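Local coordinates for protein dimethyl-sulfide monooxygenase (Hyphomicrobium sulfonivorans, PDB 6AK1) that uses FMN, NADH and oxygen to oxidise dimethyl sulfide to methanethiol and formaldehyde, the first step in dimethyl sulfide degradation, at residues 30-33 and 34-37; 43-46 and 47-50; 291-294 and 295-299. All blocks are in the same frame, centred on the assembly; numbering follows the deposited sequence.

Contact 1 (30-33 and 34-37); sequences AARY and NDLE
R32 O takes the backbone N-H of D35 at 2.8 Å, closing a type I beta turn from R32 to D35. The same two residues meet again through their side chains. R32 bends at chi3 and presents NE to D35 OD2 at 3.0 Å, a salt bridge that is nearly straight and lies in the guanidinium plane. OD2 uses its anti lone pair, and the carboxylate is turned 64° from the guanidinium. Farther along, R32 NH2 comes near E37, whose OE1 at 4.0 Å is too distant for a salt bridge. R32 NH1 is held by Q29. Within the turn, the Y33 ring lies against the next residue: N34 CB sits over one ring face, 3.7 Å from the centroid, in a CH-pi contact. Chi1 of 80° puts Y33 CG between its own N and carbonyl carbon, which folds the ring back over N34. A serine in place of Y33 would probably leave N34 CB without its aromatic cover and open a gap beside P81 and N83. D35 stands at the N-cap position of helix 36-48, though its side chain makes no capping bond, and the arrangement is a type I turn leading into a helix of the TIM barrel.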
ATOM      1  N   ALA A  30     -16.976   7.289  -6.925  1.00 18.98           N
ATOM      2  CA  ALA A  30     -16.145   7.501  -5.739  1.00 22.09           C
ATOM      3  C   ALA A  30     -16.995   7.693  -4.493  1.00 22.42           C
ATOM      4  O   ALA A  30     -16.632   7.224  -3.409  1.00 21.59           O
ATOM      5  CB  ALA A  30     -15.234   8.712  -5.930  1.00 18.23           C
ATOM      6  N   ALA A  31     -18.138   8.376  -4.633  1.00 18.36           N
ATOM      7  CA  ALA A  31     -19.012   8.610  -3.496  1.00 23.84           C
ATOM      8  C   ALA A  31     -19.622   7.331  -2.925  1.00 21.48           C
ATOM      9  O   ALA A  31     -20.288   7.408  -1.889  1.00 23.61           O
ATOM     10  CB  ALA A  31     -20.125   9.590  -3.888  1.00 18.27           C
ATOM     11  N   ARG A  32     -19.416   6.170  -3.556  1.00 21.25           N
ATOM     12  CA  ARG A  32     -19.918   4.893  -3.051  1.00 20.22           C
ATOM     13  C   ARG A  32     -18.885   4.130  -2.223  1.00 22.32           C
ATOM     14  O   ARG A  32     -19.046   2.924  -2.005  1.00 19.48           O
ATOM     15  CB  ARG A  32     -20.392   4.003  -4.196  1.00 19.48           C
ATOM     16  CG  ARG A  32     -21.471   4.623  -5.092  1.00 26.56           C
ATOM     17  CD  ARG A  32     -21.988   3.600  -6.099  1.00 23.58           C
ATOM     18  NE  ARG A  32     -22.799   2.557  -5.450  1.00 22.30           N
ATOM     19  CZ  ARG A  32     -23.079   1.384  -6.013  1.00 30.02           C
ATOM     20  NH1 ARG A  32     -22.581   1.084  -7.221  1.00 26.06           N
ATOM     21  NH2 ARG A  32     -23.837   0.502  -5.369  1.00 29.95           N
ATOM     22  N   TYR A  33     -17.819   4.803  -1.776  1.00 21.01           N
ATOM     23  CA  TYR A  33     -16.830   4.171  -0.906  1.00 17.74           C
ATOM     24  C   TYR A  33     -17.492   3.428   0.260  1.00 22.96           C
ATOM     25  O   TYR A  33     -16.917   2.473   0.804  1.00 19.78           O
ATOM     26  CB  TYR A  33     -15.869   5.243  -0.369  1.00 17.29           C
ATOM     27  CG  TYR A  33     -16.511   5.974   0.785  1.00 20.10           C
ATOM     28  CD1 TYR A  33     -17.439   6.993   0.568  1.00 18.38           C
ATOM     29  CD2 TYR A  33     -16.254   5.588   2.090  1.00 17.47           C
ATOM     30  CE1 TYR A  33     -18.078   7.620   1.640  1.00 16.51           C
ATOM     31  CE2 TYR A  33     -16.871   6.207   3.146  1.00 21.38           C
ATOM     32  CZ  TYR A  33     -17.776   7.222   2.928  1.00 18.19           C
ATOM     33  OH  TYR A  33     -18.373   7.795   4.027  1.00 18.93           O
ATOM     34  N   ASN A  34     -18.689   3.857   0.669  1.00 18.51           N
ATOM     35  CA  ASN A  34     -19.380   3.269   1.808  1.00 22.84           C
ATOM     36  C   ASN A  34     -20.413   2.217   1.397  1.00 21.77           C
ATOM     37  O   ASN A  34     -21.183   1.757   2.249  1.00 21.29           O
ATOM     38  CB  ASN A  34     -20.040   4.370   2.650  1.00 22.95           C
ATOM     39  CG  ASN A  34     -21.195   5.051   1.927  1.00 23.73           C
ATOM     40  OD1 ASN A  34     -21.141   5.298   0.721  1.00 23.54           O
ATOM     41  ND2 ASN A  34     -22.252   5.354   2.669  1.00 31.14           N
ATOM     42  N   ASP A  35     -20.434   1.826   0.122  1.00 20.83           N
ATOM     43  CA  ASP A  35     -21.320   0.787  -0.400  1.00 21.78           C
ATOM     44  C   ASP A  35     -20.533  -0.500  -0.624  1.00 21.21           C
ATOM     45  O   ASP A  35     -19.494  -0.491  -1.290  1.00 19.82           O
ATOM     46  CB  ASP A  35     -21.965   1.221  -1.724  1.00 20.87           C
ATOM     47  CG  ASP A  35     -22.993   2.323  -1.542  1.00 25.32           C
ATOM     48  OD1 ASP A  35     -23.510   2.480  -0.413  1.00 23.77           O
ATOM     49  OD2 ASP A  35     -23.309   3.020  -2.534  1.00 26.12           O
ATOM     50  N   LEU A  36     -21.045  -1.611  -0.096  1.00 18.11           N
ATOM     51  CA  LEU A  36     -20.371  -2.892  -0.297  1.00 20.34           C
ATOM     52  C   LEU A  36     -20.257  -3.238  -1.775  1.00 22.70           C
ATOM     53  O   LEU A  36     -19.234  -3.788  -2.196  1.00 20.68           O
ATOM     54  CB  LEU A  36     -21.107  -4.004   0.467  1.00 19.66           C
ATOM     55  CG  LEU A  36     -20.369  -5.323   0.688  1.00 21.46           C
ATOM     56  CD1 LEU A  36     -18.927  -5.066   1.064  1.00 20.91           C
ATOM     57  CD2 LEU A  36     -21.034  -6.134   1.802  1.00 22.51           C
ATOM     58  N   GLU A  37     -21.273  -2.876  -2.585  1.00 20.41           N
ATOM     59  CA  GLU A  37     -21.283  -3.225  -4.006  1.00 21.70           C
ATOM     60  C   GLU A  37     -20.172  -2.531  -4.787  1.00 22.10           C
ATOM     61  O   GLU A  37     -19.703  -3.083  -5.787  1.00 21.92           O
ATOM     62  CB  GLU A  37     -22.631  -2.890  -4.652  1.00 26.05           C
ATOM     63  CG  GLU A  37     -23.822  -3.704  -4.120  1.00 30.88           C
ATOM     64  CD  GLU A  37     -24.337  -3.221  -2.751  1.00 37.25           C
ATOM     65  OE1 GLU A  37     -23.970  -2.101  -2.316  1.00 33.21           O
ATOM     66  OE2 GLU A  37     -25.110  -3.977  -2.106  1.00 45.64           O
TER

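Contact 2 (43-46 and 47-50); sequences AMEL and ERGC
R48 grips E45 side-on, NE reaching OE1 and NH2 reaching OE2, both at 2.9 Å and both almost straight. The two side chains run next to each other in the same direction, one helical turn apart. E45 lies at the edge of the guanidinium, with both oxygens close to its plane, yet the carboxylate is turned 38° against it, and each oxygen is met from above the carboxylate plane. Two bends bring the groups together: E45 leaves with CG anti to its N and turns at chi2 (76°), while R48 stays extended until chi3 (74°) swings NE round to the acid. Two bonds to two different oxygens should restrain both flat groups from turning. Both have further partners on helix 403-418, where T406 OG1 bonds E45 OE2 and D410 forms a salt bridge with R48 NH2, so the pair ties helix 36-48 to the neighbouring helix of the TIM barrel. In the backbone, R48 N bonds M44 O at 3.2 Å, while E47 N is shared weakly between A43 O and M44 O. The helix then ends in a Schellman motif: C50, with positive phi, is the C-prime residue, its N bonded to E47 O at 3.0 Å and F51 N reaching L46 O. G49 N adds a weak bond to L46 O. E47 heads away from the salt bridge. Its CG passes A43 O at 3.7 Å, and the extended chain carries OE2 to the backbone N-H groups of E97, H98 and V99, three donors converging on one carboxylate oxygen. L46, on the buried side, packs on V405 and F51.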
ATOM      1  N   ALA A  43     -13.368  -5.457  -7.189  1.00 18.90           N
ATOM      2  CA  ALA A  43     -12.516  -6.647  -7.117  1.00 19.12           C
ATOM      3  C   ALA A  43     -12.742  -7.568  -8.308  1.00 19.15           C
ATOM      4  O   ALA A  43     -11.789  -8.140  -8.847  1.00 17.20           O
ATOM      5  CB  ALA A  43     -12.760  -7.412  -5.802  1.00 16.80           C
ATOM      6  N   MET A  44     -14.001  -7.747  -8.715  1.00 20.34           N
ATOM      7  CA  MET A  44     -14.281  -8.584  -9.874  1.00 21.20           C
ATOM      8  C   MET A  44     -13.736  -7.960 -11.150  1.00 22.87           C
ATOM      9  O   MET A  44     -13.209  -8.667 -12.018  1.00 21.66           O
ATOM     10  CB  MET A  44     -15.781  -8.821  -9.998  1.00 24.69           C
ATOM     11  CG  MET A  44     -16.367  -9.614  -8.841  1.00 22.68           C
ATOM     12  SD  MET A  44     -18.027 -10.221  -9.242  1.00 32.69           S
ATOM     13  CE  MET A  44     -19.005  -8.760  -8.960  1.00 23.07           C
ATOM     14  N   GLU A  45     -13.858  -6.633 -11.276  1.00 20.42           N
ATOM     15  CA  GLU A  45     -13.369  -5.939 -12.455  1.00 23.18           C
ATOM     16  C   GLU A  45     -11.845  -6.020 -12.561  1.00 26.24           C
ATOM     17  O   GLU A  45     -11.309  -6.114 -13.671  1.00 23.36           O
ATOM     18  CB  GLU A  45     -13.844  -4.483 -12.425  1.00 22.73           C
ATOM     19  CG  GLU A  45     -13.263  -3.600 -13.516  1.00 24.08           C
ATOM     20  CD  GLU A  45     -13.891  -3.845 -14.894  1.00 27.77           C
ATOM     21  OE1 GLU A  45     -14.553  -4.885 -15.075  1.00 25.74           O
ATOM     22  OE2 GLU A  45     -13.727  -2.984 -15.792  1.00 29.15           O
ATOM     23  N   LEU A  46     -11.137  -6.023 -11.423  1.00 23.77           N
ATOM     24  CA  LEU A  46      -9.691  -6.236 -11.447  1.00 22.87           C
ATOM     25  C   LEU A  46      -9.316  -7.614 -11.981  1.00 22.44           C
ATOM     26  O   LEU A  46      -8.273  -7.751 -12.625  1.00 22.75           O
ATOM     27  CB  LEU A  46      -9.098  -6.036 -10.051  1.00 22.02           C
ATOM     28  CG  LEU A  46      -9.105  -4.606  -9.479  1.00 22.45           C
ATOM     29  CD1 LEU A  46      -8.223  -4.512  -8.268  1.00 26.54           C
ATOM     30  CD2 LEU A  46      -8.642  -3.610 -10.506  1.00 21.14           C
ATOM     31  N   GLU A  47     -10.135  -8.648 -11.736  1.00 22.51           N
ATOM     32  CA  GLU A  47      -9.774  -9.971 -12.248  1.00 25.69           C
ATOM     33  C   GLU A  47     -10.063 -10.109 -13.736  1.00 23.41           C
ATOM     34  O   GLU A  47      -9.367 -10.852 -14.428  1.00 28.33           O
ATOM     35  CB  GLU A  47     -10.492 -11.086 -11.471  1.00 27.47           C
ATOM     36  CG  GLU A  47     -10.004 -11.187 -10.063  1.00 26.19           C
ATOM     37  CD  GLU A  47     -10.165 -12.560  -9.430  1.00 25.09           C
ATOM     38  OE1 GLU A  47     -11.126 -13.296  -9.745  1.00 31.31           O
ATOM     39  OE2 GLU A  47      -9.314 -12.900  -8.589  1.00 25.58           O
ATOM     40  N   ARG A  48     -11.064  -9.398 -14.248  1.00 26.35           N
ATOM     41  CA  ARG A  48     -11.275  -9.357 -15.689  1.00 30.24           C
ATOM     42  C   ARG A  48     -10.016  -8.894 -16.421  1.00 26.53           C
ATOM     43  O   ARG A  48      -9.757  -9.327 -17.549  1.00 29.59           O
ATOM     44  CB  ARG A  48     -12.468  -8.445 -16.021  1.00 29.94           C
ATOM     45  CG  ARG A  48     -12.820  -8.374 -17.507  1.00 24.35           C
ATOM     46  CD  ARG A  48     -14.050  -7.523 -17.758  1.00 27.10           C
ATOM     47  NE  ARG A  48     -13.825  -6.085 -17.631  1.00 25.62           N
ATOM     48  CZ  ARG A  48     -13.437  -5.292 -18.630  1.00 28.56           C
ATOM     49  NH1 ARG A  48     -13.201  -5.805 -19.834  1.00 27.96           N
ATOM     50  NH2 ARG A  48     -13.279  -3.986 -18.430  1.00 22.14           N
ATOM     51  N   GLY A  49      -9.213  -8.043 -15.789  1.00 29.50           N
ATOM     52  CA  GLY A  49      -7.961  -7.592 -16.358  1.00 25.36           C
ATOM     53  C   GLY A  49      -6.719  -8.228 -15.773  1.00 30.28           C
ATOM     54  O   GLY A  49      -5.613  -7.779 -16.099  1.00 31.36           O
ATOM     55  N   CYS A  50      -6.863  -9.239 -14.904  1.00 30.44           N
ATOM     56  CA  CYS A  50      -5.734  -9.970 -14.297  1.00 27.59           C
ATOM     57  C   CYS A  50      -4.767  -9.036 -13.563  1.00 27.52           C
ATOM     58  O   CYS A  50      -3.549  -9.252 -13.545  1.00 25.69           O
ATOM     59  CB  CYS A  50      -4.989 -10.809 -15.345  1.00 29.21           C
ATOM     60  SG  CYS A  50      -5.915 -12.218 -16.024  1.00 35.56           S
TER

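Contact 3 (291-294 and 295-299)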
ATOM      1  N   ALA A 291      -8.753  11.699 -27.979  1.00 26.40           N
ATOM      2  CA  ALA A 291      -9.808  11.320 -27.049  1.00 27.60           C
ATOM      3  C   ALA A 291      -9.295  11.323 -25.616  1.00 25.62           C
ATOM      4  O   ALA A 291      -9.983  11.812 -24.715  1.00 25.05           O
ATOM      5  CB  ALA A 291     -10.384   9.954 -27.423  1.00 23.37           C
ATOM      6  N   ALA A 292      -8.081  10.802 -25.389  1.00 27.73           N
ATOM      7  CA  ALA A 292      -7.519  10.818 -24.038  1.00 23.85           C
ATOM      8  C   ALA A 292      -7.380  12.239 -23.524  1.00 26.19           C
ATOM      9  O   ALA A 292      -7.674  12.518 -22.358  1.00 29.55           O
ATOM     10  CB  ALA A 292      -6.170  10.112 -24.014  1.00 24.97           C
ATOM     11  N   GLU A 293      -6.974  13.162 -24.391  1.00 25.94           N
ATOM     12  CA  GLU A 293      -6.804  14.543 -23.966  1.00 26.65           C
ATOM     13  C   GLU A 293      -8.146  15.199 -23.650  1.00 27.46           C
ATOM     14  O   GLU A 293      -8.270  15.911 -22.646  1.00 29.28           O
ATOM     15  CB  GLU A 293      -6.035  15.321 -25.043  1.00 33.93           C
ATOM     16  CG  GLU A 293      -5.828  16.810 -24.738  1.00 34.09           C
ATOM     17  CD  GLU A 293      -5.025  17.063 -23.459  1.00 36.76           C
ATOM     18  OE1 GLU A 293      -4.128  16.255 -23.117  1.00 35.97           O
ATOM     19  OE2 GLU A 293      -5.311  18.080 -22.787  1.00 39.68           O
ATOM     20  N   ALA A 294      -9.166  14.972 -24.487  1.00 25.07           N
ATOM     21  CA  ALA A 294     -10.474  15.566 -24.209  1.00 24.50           C
ATOM     22  C   ALA A 294     -11.083  15.010 -22.924  1.00 25.23           C
ATOM     23  O   ALA A 294     -11.776  15.740 -22.205  1.00 26.96           O
ATOM     24  CB  ALA A 294     -11.426  15.353 -25.388  1.00 20.22           C
ATOM     25  N   LYS A 295     -10.858  13.724 -22.629  1.00 24.90           N
ATOM     26  CA  LYS A 295     -11.311  13.162 -21.355  1.00 25.57           C
ATOM     27  C   LYS A 295     -10.599  13.833 -20.185  1.00 23.97           C
ATOM     28  O   LYS A 295     -11.226  14.198 -19.182  1.00 23.24           O
ATOM     29  CB  LYS A 295     -11.072  11.648 -21.346  1.00 23.70           C
ATOM     30  CG  LYS A 295     -11.418  10.965 -20.037  1.00 25.26           C
ATOM     31  CD  LYS A 295     -11.217   9.443 -20.129  1.00 26.93           C
ATOM     32  CE  LYS A 295     -12.133   8.819 -21.192  1.00 26.23           C
ATOM     33  NZ  LYS A 295     -11.758   7.401 -21.466  1.00 25.88           N
ATOM     34  N   TYR A 296      -9.288  14.034 -20.318  1.00 22.68           N
ATOM     35  CA  TYR A 296      -8.515  14.741 -19.301  1.00 25.66           C
ATOM     36  C   TYR A 296      -9.085  16.132 -19.018  1.00 26.24           C
ATOM     37  O   TYR A 296      -9.281  16.514 -17.858  1.00 25.80           O
ATOM     38  CB  TYR A 296      -7.058  14.832 -19.762  1.00 26.57           C
ATOM     39  CG  TYR A 296      -6.139  15.577 -18.829  1.00 29.61           C
ATOM     40  CD1 TYR A 296      -5.790  15.038 -17.589  1.00 29.43           C
ATOM     41  CD2 TYR A 296      -5.601  16.811 -19.185  1.00 31.80           C
ATOM     42  CE1 TYR A 296      -4.933  15.714 -16.723  1.00 30.76           C
ATOM     43  CE2 TYR A 296      -4.743  17.499 -18.323  1.00 36.41           C
ATOM     44  CZ  TYR A 296      -4.412  16.938 -17.099  1.00 36.37           C
ATOM     45  OH  TYR A 296      -3.570  17.601 -16.243  1.00 41.72           O
ATOM     46  N   GLN A 297      -9.359  16.908 -20.070  1.00 25.39           N
ATOM     47  CA  GLN A 297      -9.882  18.253 -19.870  1.00 24.21           C
ATOM     48  C   GLN A 297     -11.287  18.208 -19.290  1.00 25.39           C
ATOM     49  O   GLN A 297     -11.660  19.068 -18.484  1.00 24.88           O
ATOM     50  CB  GLN A 297      -9.861  19.026 -21.194  1.00 26.85           C
ATOM     51  CG  GLN A 297      -8.447  19.166 -21.805  1.00 31.09           C
ATOM     52  CD  GLN A 297      -7.541  20.077 -20.993  1.00 28.91           C
ATOM     53  OE1 GLN A 297      -8.010  20.846 -20.147  1.00 29.37           O
ATOM     54  NE2 GLN A 297      -6.238  19.976 -21.225  1.00 30.72           N
ATOM     55  N   GLU A 298     -12.073  17.207 -19.686  1.00 24.65           N
ATOM     56  CA  GLU A 298     -13.413  17.038 -19.135  1.00 23.91           C
ATOM     57  C   GLU A 298     -13.353  16.783 -17.631  1.00 23.17           C
ATOM     58  O   GLU A 298     -14.087  17.395 -16.855  1.00 25.71           O
ATOM     59  CB  GLU A 298     -14.123  15.892 -19.871  1.00 26.47           C
ATOM     60  CG  GLU A 298     -15.628  15.844 -19.678  1.00 31.63           C
ATOM     61  CD  GLU A 298     -16.262  14.640 -20.374  1.00 35.57           C
ATOM     62  OE1 GLU A 298     -16.710  14.791 -21.539  1.00 31.71           O
ATOM     63  OE2 GLU A 298     -16.304  13.542 -19.754  1.00 31.69           O
ATOM     64  N   TYR A 299     -12.454  15.900 -17.201  1.00 23.96           N
ATOM     65  CA  TYR A 299     -12.241  15.706 -15.772  1.00 21.51           C
ATOM     66  C   TYR A 299     -11.814  17.002 -15.100  1.00 25.88           C
ATOM     67  O   TYR A 299     -12.371  17.390 -14.062  1.00 24.22           O
ATOM     68  CB  TYR A 299     -11.205  14.603 -15.545  1.00 21.78           C
ATOM     69  CG  TYR A 299     -11.681  13.240 -16.016  1.00 23.95           C
ATOM     70  CD1 TYR A 299     -13.015  13.021 -16.340  1.00 22.60           C
ATOM     71  CD2 TYR A 299     -10.803  12.174 -16.128  1.00 24.22           C
ATOM     72  CE1 TYR A 299     -13.454  11.777 -16.777  1.00 25.10           C
ATOM     73  CE2 TYR A 299     -11.234  10.932 -16.555  1.00 21.64           C
ATOM     74  CZ  TYR A 299     -12.553  10.735 -16.879  1.00 24.78           C
ATOM     75  OH  TYR A 299     -12.969   9.491 -17.322  1.00 27.25           O
TER
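Q297 NE2 donates to E293 OE2 at 2.6 Å, a short, nearly straight bond one turn along the alpha-helix 289-300. The acceptor lies close to the amide plane of Q297, and the donor meets OE2 nearly in line with its C-O bond; carboxylate and amide are turned 46° from each other. E293 reaches forward because its CG is anti to N and the chain bends at chi2 (61°), and Q297 bends at its own chi2 to come back toward it. Q297 CG lies 3.5 Å from E293 OE2, so the methylene packs beside the same oxygen that the amide binds. The backbone makes an unbroken i to i+4 series: the N atoms of K295, Y296, Q297 and E298 bond the O atoms of A291, A292, E293 and A294, at 2.9 to 3.0 Å.

The charged ends of K295 and E298 work outside this helix. K295 NZ forms a salt bridge with D407 and bonds the carbonyl of T285, while E298 OE2 bonds H25 NE2. On the inner side the helix packs against the parallel sheet of the TIM barrel: A292 and Y296 lie on V372 of strand 370-372, and K295 and Y299 touch I284 of strand 276-284. Y299 meets the ring of H25 edge-to-face. The Y296 ring turns an edge toward the acid of E293, its CD2 standing 3.8 Å from OE2.

From the N terminus, strand 6-12 leads into the loop where contact 1 makes a tight turn and opens helix 36-48. Contact 2 lies near the other end of that helix, just before strand 53-57, so the two bracket one helix of the barrel, their centres about 17 Å apart. Contact 3 comes much later, on helix 289-300 after strand 276-284. The three follow in series; none nests in or crosses another, and no two touch. Helix 403-418 joins contacts 2 and 3, giving T406 and D410 to contact 2 and D407 to contact 3. The loop before contact 1 also reaches contact 3 through H25.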